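Local coordinates for lytic chitin monooxygenase (PDB 4A02), which cleaves glycosidic bonds of crystalline alpha- and beta-chitin oxidatively, using a copper centre, and works in synergy with a chitinase, at residues A[36-41]-A[153-158]; A[61-66]-A[100-105]; A[92-97]-A[143-148]. All blocks are in the same frame, centred on the assembly; numbering follows the deposited sequence.

Contact 1 (A[36-41]-A[153-158])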
loop_
_atom_site.group_PDB
_atom_site.type_symbol
_atom_site.label_atom_id
_atom_site.label_comp_id
_atom_site.label_asym_id
_atom_site.label_seq_id
_atom_site.Cartn_x
_atom_site.Cartn_y
_atom_site.Cartn_z
ATOM N N GLU A 36 4.319 -8.768 5.184
ATOM C CA GLU A 36 5.762 -8.700 5.367
ATOM C C GLU A 36 6.457 -9.633 4.352
ATOM O O GLU A 36 6.158 -10.840 4.356
ATOM C CB GLU A 36 6.149 -9.125 6.807
ATOM C CG GLU A 36 7.598 -8.972 7.094
ATOM C CD GLU A 36 8.016 -9.385 8.459
ATOM O OE1 GLU A 36 7.176 -9.863 9.276
ATOM O OE2 GLU A 36 9.200 -9.186 8.825
ATOM N N ALA A 37 7.402 -9.126 3.583
ATOM C CA ALA A 37 8.157 -9.938 2.634
ATOM C C ALA A 37 9.524 -9.364 2.482
ATOM O O ALA A 37 9.766 -8.200 2.872
ATOM C CB ALA A 37 7.436 -10.028 1.295
ATOM N N PRO A 38 10.472 -10.089 1.889
ATOM C CA PRO A 38 11.798 -9.524 1.710
ATOM C C PRO A 38 11.734 -8.197 0.938
ATOM O O PRO A 38 10.882 -8.009 0.072
ATOM C CB PRO A 38 12.542 -10.585 0.908
ATOM C CG PRO A 38 11.878 -11.886 1.334
ATOM C CD PRO A 38 10.403 -11.485 1.415
ATOM N N LYS A 39 12.675 -7.313 1.204
ATOM C CA LYS A 39 12.851 -6.158 0.325
ATOM C C LYS A 39 13.033 -6.660 -1.099
ATOM O O LYS A 39 13.538 -7.729 -1.371
ATOM C CB LYS A 39 14.007 -5.309 0.795
ATOM C CG LYS A 39 13.792 -4.641 2.123
ATOM C CD LYS A 39 14.960 -3.755 2.532
ATOM C CE LYS A 39 14.752 -3.104 3.875
ATOM N NZ LYS A 39 14.773 -4.051 5.005
ATOM N N ASN A 40 12.592 -5.786 -2.038
ATOM C CA ASN A 40 12.685 -6.089 -3.457
ATOM C C ASN A 40 11.844 -7.275 -3.882
ATOM O O ASN A 40 12.234 -8.001 -4.780
ATOM C CB ASN A 40 14.165 -6.292 -3.929
ATOM C CG ASN A 40 14.241 -6.007 -5.430
ATOM O OD1 ASN A 40 13.517 -5.175 -5.972
ATOM N ND2 ASN A 40 15.177 -6.709 -6.054
ATOM N N THR A 41 10.679 -7.429 -3.277
ATOM C CA THR A 41 9.693 -8.407 -3.706
ATOM C C THR A 41 8.642 -7.643 -4.477
ATOM O O THR A 41 7.916 -6.837 -3.892
ATOM C CB THR A 41 9.071 -9.140 -2.527
ATOM O OG1 THR A 41 10.072 -9.817 -1.777
ATOM C CG2 THR A 41 8.074 -10.194 -2.972
ATOM N N THR A 153 15.650 -5.704 9.758
ATOM C CA THR A 153 15.360 -6.967 9.160
ATOM C C THR A 153 15.512 -6.806 7.641
ATOM O O THR A 153 15.451 -5.674 7.149
ATOM C CB THR A 153 13.958 -7.527 9.435
ATOM O OG1 THR A 153 13.037 -6.783 8.691
ATOM C CG2 THR A 153 13.608 -7.440 10.931
ATOM N N VAL A 154 15.632 -7.907 6.920
ATOM C CA VAL A 154 15.735 -7.814 5.454
ATOM C C VAL A 154 14.370 -7.594 4.775
ATOM O O VAL A 154 14.310 -7.653 3.532
ATOM C CB VAL A 154 16.437 -9.007 4.842
ATOM C CG1 VAL A 154 17.867 -9.129 5.384
ATOM C CG2 VAL A 154 15.649 -10.328 5.026
ATOM N N ASN A 155 13.343 -7.351 5.489
ATOM C CA ASN A 155 11.951 -7.309 5.007
ATOM C C ASN A 155 11.446 -5.867 4.891
ATOM O O ASN A 155 12.055 -4.873 5.282
ATOM C CB ASN A 155 11.058 -8.137 5.912
ATOM C CG ASN A 155 11.464 -9.580 5.924
ATOM O OD1 ASN A 155 12.025 -10.088 4.942
ATOM N ND2 ASN A 155 11.157 -10.249 7.037
ATOM N N ALA A 156 10.252 -5.825 4.268
ATOM C CA ALA A 156 9.485 -4.602 4.115
ATOM C C ALA A 156 8.023 -4.996 4.310
ATOM O O ALA A 156 7.636 -6.158 4.159
ATOM C CB ALA A 156 9.687 -3.998 2.747
ATOM N N PHE A 157 7.221 -3.985 4.596
ATOM C CA PHE A 157 5.767 -4.103 4.667
ATOM C C PHE A 157 5.156 -3.402 3.474
ATOM O O PHE A 157 5.504 -2.258 3.164
ATOM C CB PHE A 157 5.227 -3.530 5.996
ATOM C CG PHE A 157 5.608 -4.407 7.145
ATOM C CD1 PHE A 157 6.900 -4.361 7.677
ATOM C CD2 PHE A 157 4.734 -5.362 7.668
ATOM C CE1 PHE A 157 7.297 -5.241 8.656
ATOM C CE2 PHE A 157 5.111 -6.237 8.639
ATOM C CZ PHE A 157 6.405 -6.211 9.122
ATOM N N TYR A 158 4.266 -4.111 2.776
ATOM C CA TYR A 158 3.767 -3.710 1.470
ATOM C C TYR A 158 2.287 -3.427 1.542
ATOM O O TYR A 158 1.510 -4.254 2.011
ATOM C CB TYR A 158 4.024 -4.842 0.470
ATOM C CG TYR A 158 5.498 -5.119 0.174
ATOM C CD1 TYR A 158 6.246 -5.985 0.945
ATOM C CD2 TYR A 158 6.121 -4.486 -0.917
ATOM C CE1 TYR A 158 7.587 -6.216 0.646
ATOM C CE2 TYR A 158 7.431 -4.736 -1.227
ATOM C CZ TYR A 158 8.170 -5.612 -0.438
ATOM O OH TYR A 158 9.491 -5.812 -0.796
HETATM O O HOH W 1 10.464 -6.935 9.577
HETATM O O HOH W 2 11.329 -3.381 -1.194
#
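Pro38 O is gripped by two hydroxyls: Tyr158 OH donates to it from one face of the carbonyl plane at 2.7 Å, and Thr41 OG1 donates from the opposite face. The pair closes the end of an antiparallel edge, where the short strand 36-38 lies along strand 155-165 of the LPMO beta-sandwich. Ala37 and Ala156 form its hydrogen-bonded pair, with Ala156 N to Ala37 O at 2.8 Å; beyond the paired residues, Lys39 N makes a nearly straight bond to Val154 O (178° at the hydrogen). The ammonium of Lys39 donates to Asn155 O and also to Ile150 O of the adjoining strand. Glu36 CA lies over one face of the Phe157 ring, offset toward its rim. With CG anti to the backbone N (chi1 -175°), the extended Glu36 chain follows the ring, Glu36 CB being 3.6 Å from Phe157 CE2. Phe157 also meets the ring of His1, a copper ligand, so this edge borders the metal site. The Glu36 carboxylate ends against Asn155, the two planes 82° apart: Asn155 ND2 donates to Glu36 OE2 at 2.9 Å from above the carboxylate plane, and a water bridges OE2 to Thr153 OG1.

Contact 2 (A[61-66]-A[100-105])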
loop_
_atom_site.group_PDB
_atom_site.type_symbol
_atom_site.label_atom_id
_atom_site.label_comp_id
_atom_site.label_asym_id
_atom_site.label_seq_id
_atom_site.Cartn_x
_atom_site.Cartn_y
_atom_site.Cartn_z
ATOM N N GLN A 61 -8.406 -8.625 -8.536
ATOM C CA GLN A 61 -8.364 -7.318 -9.191
ATOM C C GLN A 61 -9.463 -7.238 -10.246
ATOM O O GLN A 61 -9.396 -7.891 -11.290
ATOM C CB GLN A 61 -6.982 -7.083 -9.812
ATOM C CG GLN A 61 -6.757 -5.670 -10.307
ATOM C CD GLN A 61 -7.006 -4.619 -9.253
ATOM O OE1 GLN A 61 -6.287 -4.571 -8.247
ATOM N NE2 GLN A 61 -7.994 -3.754 -9.456
ATOM N N THR A 62 -10.487 -6.457 -9.927
ATOM C CA THR A 62 -11.526 -6.074 -10.868
ATOM C C THR A 62 -11.786 -4.596 -10.653
ATOM O O THR A 62 -11.410 -4.021 -9.633
ATOM C CB THR A 62 -12.855 -6.860 -10.733
ATOM O OG1 THR A 62 -13.541 -6.297 -9.628
ATOM C CG2 THR A 62 -12.638 -8.334 -10.505
ATOM N N ALA A 63 -12.514 -3.990 -11.596
ATOM C CA ALA A 63 -12.832 -2.577 -11.450
ATOM C C ALA A 63 -13.740 -2.277 -10.287
ATOM O O ALA A 63 -13.777 -1.112 -9.834
ATOM C CB ALA A 63 -13.516 -2.094 -12.755
ATOM N N THR A 64 -14.477 -3.216 -9.778
ATOM C CA THR A 64 -15.441 -3.020 -8.712
ATOM C C THR A 64 -15.079 -3.752 -7.411
ATOM O O THR A 64 -15.832 -3.641 -6.437
ATOM C CB THR A 64 -16.847 -3.405 -9.140
ATOM O OG1 THR A 64 -16.883 -4.753 -9.512
ATOM C CG2 THR A 64 -17.265 -2.521 -10.328
ATOM N N ARG A 65 -13.965 -4.460 -7.347
ATOM C CA ARG A 65 -13.669 -5.303 -6.215
ATOM C C ARG A 65 -13.437 -4.527 -4.918
ATOM O O ARG A 65 -13.747 -5.029 -3.845
ATOM C CB ARG A 65 -12.435 -6.154 -6.533
ATOM C CG ARG A 65 -12.044 -7.215 -5.539
ATOM C CD ARG A 65 -13.056 -8.367 -5.453
ATOM N NE ARG A 65 -12.528 -9.433 -4.590
ATOM C CZ ARG A 65 -12.470 -9.339 -3.262
ATOM N NH1 ARG A 65 -13.098 -8.378 -2.635
ATOM N NH2 ARG A 65 -11.839 -10.242 -2.622
ATOM N N TRP A 66 -12.796 -3.360 -5.019
ATOM C CA TRP A 66 -12.233 -2.680 -3.876
ATOM C C TRP A 66 -12.789 -1.281 -3.728
ATOM O O TRP A 66 -13.085 -0.580 -4.702
ATOM C CB TRP A 66 -10.697 -2.593 -4.021
ATOM C CG TRP A 66 -10.038 -3.883 -4.266
ATOM C CD1 TRP A 66 -9.323 -4.272 -5.352
ATOM C CD2 TRP A 66 -10.023 -5.044 -3.378
ATOM N NE1 TRP A 66 -8.852 -5.555 -5.228
ATOM C CE2 TRP A 66 -9.277 -6.049 -4.011
ATOM C CE3 TRP A 66 -10.596 -5.308 -2.119
ATOM C CZ2 TRP A 66 -9.060 -7.301 -3.432
ATOM C CZ3 TRP A 66 -10.376 -6.534 -1.561
ATOM C CH2 TRP A 66 -9.632 -7.512 -2.202
ATOM N N TRP A 100 -3.612 1.602 -16.950
ATOM C CA TRP A 100 -3.458 0.305 -16.374
ATOM C C TRP A 100 -4.812 -0.410 -16.358
ATOM O O TRP A 100 -5.867 0.206 -16.314
ATOM C CB TRP A 100 -2.837 0.399 -14.976
ATOM C CG TRP A 100 -3.824 0.862 -13.922
ATOM C CD1 TRP A 100 -4.287 2.132 -13.716
ATOM C CD2 TRP A 100 -4.479 0.025 -12.954
ATOM N NE1 TRP A 100 -5.211 2.141 -12.701
ATOM C CE2 TRP A 100 -5.318 0.864 -12.195
ATOM C CE3 TRP A 100 -4.428 -1.334 -12.647
ATOM C CZ2 TRP A 100 -6.102 0.376 -11.158
ATOM C CZ3 TRP A 100 -5.196 -1.817 -11.604
ATOM C CH2 TRP A 100 -6.013 -0.957 -10.874
ATOM N N ASN A 101 -4.757 -1.744 -16.369
ATOM C CA ASN A 101 -5.990 -2.521 -16.536
ATOM C C ASN A 101 -6.521 -2.956 -15.159
ATOM O O ASN A 101 -5.887 -3.795 -14.494
ATOM C CB ASN A 101 -5.709 -3.742 -17.417
ATOM C CG ASN A 101 -6.977 -4.405 -17.825
ATOM O OD1 ASN A 101 -7.913 -4.545 -17.045
ATOM N ND2 ASN A 101 -6.997 -4.890 -19.051
ATOM N N PRO A 102 -7.647 -2.412 -14.713
ATOM C CA PRO A 102 -8.133 -2.693 -13.380
ATOM C C PRO A 102 -8.777 -4.053 -13.229
ATOM O O PRO A 102 -9.225 -4.401 -12.138
ATOM C CB PRO A 102 -9.151 -1.568 -13.148
ATOM C CG PRO A 102 -9.724 -1.360 -14.534
ATOM C CD PRO A 102 -8.523 -1.454 -15.420
ATOM N N ASN A 103 -8.841 -4.835 -14.321
ATOM C CA ASN A 103 -9.354 -6.178 -14.352
ATOM C C ASN A 103 -8.292 -7.242 -14.562
ATOM O O ASN A 103 -8.642 -8.389 -14.852
ATOM C CB ASN A 103 -10.474 -6.294 -15.391
ATOM C CG ASN A 103 -11.631 -5.409 -15.024
ATOM O OD1 ASN A 103 -12.246 -5.607 -13.969
ATOM N ND2 ASN A 103 -11.988 -4.421 -15.854
ATOM N N GLN A 104 -7.026 -6.908 -14.385
ATOM C CA GLN A 104 -5.951 -7.833 -14.556
ATOM C C GLN A 104 -5.015 -7.761 -13.339
ATOM O O GLN A 104 -4.957 -6.730 -12.658
ATOM C CB GLN A 104 -5.129 -7.532 -15.809
ATOM C CG GLN A 104 -5.878 -7.786 -17.085
ATOM C CD GLN A 104 -5.108 -7.477 -18.329
ATOM O OE1 GLN A 104 -4.090 -6.734 -18.334
ATOM N NE2 GLN A 104 -5.510 -8.025 -19.444
ATOM N N PRO A 105 -4.244 -8.811 -13.096
ATOM C CA PRO A 105 -3.349 -8.809 -11.941
ATOM C C PRO A 105 -2.362 -7.630 -11.997
ATOM O O PRO A 105 -1.868 -7.219 -13.051
ATOM C CB PRO A 105 -2.640 -10.175 -12.078
ATOM C CG PRO A 105 -3.606 -11.027 -12.813
ATOM C CD PRO A 105 -4.220 -10.110 -13.849
#
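Gln61 and Pro102 meet through a side-chain amide and a backbone carbonyl: Gln61 NE2 donates to Pro102 O at 3.0 Å. The bond is fairly straight, 161° at the hydrogen, and the acceptor lies in the plane of the Gln61 amide, whereas the donor is tilted from the carbonyl plane of Pro102. The chain bends at chi2 (54°), bringing NE2 to Pro102 O and to the edge of the Trp100 ring. The same nitrogen also bonds Tyr141 OH, and Gln61 OE1 is hydrogen-bonded too, to a partner outside the two segments. Trp100 CH2 is 3.7 Å from Gln61 NE2, with the amide and ring planes steeply inclined, 74° apart. The indole nitrogen of Trp100 is satisfied separately, by Tyr141 O.

The second bond across the contact runs from backbone to side chain. Ala63 N donates to Asn103 OD1 at 2.9 Å, approaching from above the carbonyl plane of the amide, not along a lone pair. Ala63 O accepts from Lys68 NZ, so both backbone polar atoms of Ala63 are satisfied. Both partners sit in tight loop structure: residues 101-104 form a type I beta turn that begins with an Asx turn, in which Asn101 OD1 accepts from Asn103 N at 2.9 Å, while Thr62 OG1 accepts from Thr64 N in an ST turn. These are two connecting loops of the chitin-active LPMO domain, one leading into strand 69-71 and the other linking strands 88-96 and 111-120, and they join at the protein surface away from the copper ligands.

Apolar support is slight, with Ala63 CB 4.3 Å from Pro102 CG. Separately, Asn103 CA makes a CA-H...O contact with Gln61 O at 3.5 Å.

Contact 3 (A[92-97]-A[143-148])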
loop_
_atom_site.group_PDB
_atom_site.type_symbol
_atom_site.label_atom_id
_atom_site.label_comp_id
_atom_site.label_asym_id
_atom_site.label_seq_id
_atom_site.Cartn_x
_atom_site.Cartn_y
_atom_site.Cartn_z
ATOM N N ASP A 92 9.009 3.887 0.375
ATOM C CA ASP A 92 8.919 4.063 -1.064
ATOM C C ASP A 92 7.473 4.030 -1.507
ATOM O O ASP A 92 6.666 3.289 -0.953
ATOM C CB ASP A 92 9.677 2.964 -1.813
ATOM C CG ASP A 92 11.165 3.016 -1.553
ATOM O OD1 ASP A 92 11.796 3.965 -2.035
ATOM O OD2 ASP A 92 11.650 2.108 -0.918
ATOM N N TYR A 93 7.157 4.823 -2.536
ATOM C CA TYR A 93 5.799 4.917 -3.043
ATOM C C TYR A 93 5.795 4.876 -4.548
ATOM O O TYR A 93 6.603 5.549 -5.207
ATOM C CB TYR A 93 5.134 6.198 -2.563
ATOM C CG TYR A 93 4.990 6.299 -1.075
ATOM C CD1 TYR A 93 6.028 6.772 -0.271
ATOM C CD2 TYR A 93 3.837 5.889 -0.428
ATOM C CE1 TYR A 93 5.877 6.852 1.091
ATOM C CE2 TYR A 93 3.702 5.972 0.927
ATOM C CZ TYR A 93 4.725 6.461 1.707
ATOM O OH TYR A 93 4.501 6.507 3.060
ATOM N N TYR A 94 4.840 4.114 -5.083
ATOM C CA TYR A 94 4.598 3.928 -6.506
ATOM C C TYR A 94 3.147 4.186 -6.807
ATOM O O TYR A 94 2.304 3.996 -5.912
ATOM C CB TYR A 94 4.966 2.481 -6.906
ATOM C CG TYR A 94 6.330 2.016 -6.507
ATOM C CD1 TYR A 94 6.566 1.570 -5.183
ATOM C CD2 TYR A 94 7.396 1.996 -7.376
ATOM C CE1 TYR A 94 7.806 1.126 -4.786
ATOM C CE2 TYR A 94 8.674 1.558 -6.957
ATOM C CZ TYR A 94 8.841 1.132 -5.627
ATOM O OH TYR A 94 10.109 0.712 -5.245
ATOM N N ILE A 95 2.791 4.522 -8.052
ATOM C CA ILE A 95 1.413 4.632 -8.430
ATOM C C ILE A 95 1.238 4.119 -9.859
ATOM O O ILE A 95 2.090 4.365 -10.735
ATOM C CB ILE A 95 0.844 6.048 -8.253
ATOM C CG1 ILE A 95 -0.670 6.072 -8.396
ATOM C CG2 ILE A 95 1.510 7.047 -9.177
ATOM C CD1 ILE A 95 -1.281 7.409 -8.036
ATOM N N THR A 96 0.136 3.437 -10.116
ATOM C CA THR A 96 -0.195 2.992 -11.442
ATOM C C THR A 96 -0.204 4.142 -12.433
ATOM O O THR A 96 -0.560 5.276 -12.096
ATOM C CB THR A 96 -1.595 2.302 -11.439
ATOM O OG1 THR A 96 -2.507 3.072 -10.666
ATOM C CG2 THR A 96 -1.535 0.915 -10.857
ATOM N N LYS A 97 0.166 3.834 -13.670
ATOM C CA LYS A 97 0.045 4.727 -14.811
ATOM C C LYS A 97 -1.392 4.783 -15.283
ATOM O O LYS A 97 -2.125 3.789 -15.248
ATOM C CB LYS A 97 0.962 4.219 -15.940
ATOM C CG LYS A 97 2.402 4.139 -15.541
ATOM C CD LYS A 97 3.219 3.329 -16.526
ATOM C CE LYS A 97 3.798 4.174 -17.450
ATOM N NZ LYS A 97 5.143 4.681 -17.149
ATOM N N VAL A 143 -3.936 2.581 -8.167
ATOM C CA VAL A 143 -3.398 1.916 -7.001
ATOM C C VAL A 143 -2.086 2.572 -6.650
ATOM O O VAL A 143 -1.176 2.655 -7.477
ATOM C CB VAL A 143 -3.247 0.396 -7.219
ATOM C CG1 VAL A 143 -2.588 -0.273 -6.012
ATOM C CG2 VAL A 143 -4.595 -0.245 -7.505
ATOM N N ILE A 144 -1.982 3.031 -5.398
ATOM C CA ILE A 144 -0.724 3.446 -4.797
ATOM C C ILE A 144 -0.145 2.243 -4.083
ATOM O O ILE A 144 -0.845 1.527 -3.388
ATOM C CB ILE A 144 -0.933 4.629 -3.836
ATOM C CG1 ILE A 144 -1.510 5.847 -4.551
ATOM C CG2 ILE A 144 0.343 4.964 -3.080
ATOM C CD1 ILE A 144 -2.029 6.902 -3.623
ATOM N N TYR A 145 1.166 2.022 -4.252
ATOM C CA TYR A 145 1.857 0.929 -3.594
ATOM C C TYR A 145 2.909 1.545 -2.670
ATOM O O TYR A 145 3.810 2.219 -3.137
ATOM C CB TYR A 145 2.494 -0.007 -4.576
ATOM C CG TYR A 145 2.859 -1.372 -4.077
ATOM C CD1 TYR A 145 1.924 -2.159 -3.432
ATOM C CD2 TYR A 145 4.113 -1.910 -4.326
ATOM C CE1 TYR A 145 2.247 -3.459 -2.994
ATOM C CE2 TYR A 145 4.415 -3.220 -3.951
ATOM C CZ TYR A 145 3.483 -3.985 -3.293
ATOM O OH TYR A 145 3.806 -5.268 -2.971
ATOM N N ALA A 146 2.720 1.344 -1.379
ATOM C CA ALA A 146 3.550 1.944 -0.334
ATOM C C ALA A 146 4.365 0.843 0.324
ATOM O O ALA A 146 3.834 -0.201 0.672
ATOM C CB ALA A 146 2.657 2.623 0.676
ATOM N N VAL A 147 5.669 1.100 0.501
ATOM C CA VAL A 147 6.591 0.069 0.968
ATOM C C VAL A 147 7.446 0.611 2.092
ATOM O O VAL A 147 8.262 1.532 1.903
ATOM C CB VAL A 147 7.509 -0.393 -0.196
ATOM C CG1 VAL A 147 8.386 -1.554 0.297
ATOM C CG2 VAL A 147 6.695 -0.803 -1.396
ATOM N N TRP A 148 7.275 0.048 3.287
ATOM C CA TRP A 148 8.017 0.427 4.488
ATOM C C TRP A 148 9.182 -0.557 4.657
ATOM O O TRP A 148 8.981 -1.723 4.949
ATOM C CB TRP A 148 7.098 0.377 5.680
ATOM C CG TRP A 148 7.762 0.613 6.998
ATOM C CD1 TRP A 148 8.850 1.401 7.275
ATOM C CD2 TRP A 148 7.347 0.081 8.253
ATOM N NE1 TRP A 148 9.132 1.361 8.594
ATOM C CE2 TRP A 148 8.226 0.551 9.230
ATOM C CE3 TRP A 148 6.330 -0.796 8.658
ATOM C CZ2 TRP A 148 8.113 0.202 10.577
ATOM C CZ3 TRP A 148 6.221 -1.129 9.976
ATOM C CH2 TRP A 148 7.128 -0.644 10.925
HETATM O O HOH W 3 11.063 0.885 1.315
#
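Tyr94, which buries more surface here than any other residue, pairs with Tyr145 across two central antiparallel strands of the LPMO beta-sandwich, 88-96 and 142-150. The two tyrosines form a hydrogen-bonded pair, Tyr145 N to Tyr94 O at 2.8 Å and Tyr94 N to Tyr145 O at 2.9 Å, and the short segments run 164° apart. With CG anti to the carbonyl carbon (chi1 -52°), the Tyr94 ring lies where its edge receives Tyr145 O in plane and, further out, Val147 CG2, 4.1 Å from Tyr94 CE1. Val143, next in buried area, exchanges bonds with Thr96: Thr96 N donates to Val143 O, while Val143 N turns to Thr96 OG1 at 2.9 Å (163° at the hydrogen). His142 ND1 is also bonded to that hydroxyl. Val147 pairs with Asp92, their backbones exchanging two hydrogen bonds. On the opposite face Tyr93, Ile144 and Ala146 pack on strand 74-82 of the other sheet. Within the non-hydrogen-bonded pair of Tyr93 and Ala146, Ala146 CB is 3.5 Å from Tyr93 CE2. Asp92 OD1 is bonded to Ser116 OG and forms a salt bridge with Lys113 NZ; a water donates both to Asp92 OD2, at 2.6 Å, and to Val147 O.

Contacts 1 and 3 share one sheet, because strands 142-150 and 155-165 are neighbours in it. Their centres are 14 Å apart and they touch directly: Phe157 N lies 2.9 Å from Trp148 O, a probable hydrogen bond, and Tyr158 CE2 packs on Val147 CG1 at 3.7 Å. Contact 2 meets contact 3 at the opposite end of strand 142-150, where Trp100 CH2 is 3.7 Å from Val143 CG2. Contacts 1 and 2 do not touch; their nearest atoms are about 12 Å apart. Contact 1 alone borders the copper site: the side chain of Phe157 is about 3 Å from that of His1, and the side chain of Thr153 is about 5 Å from that of His86.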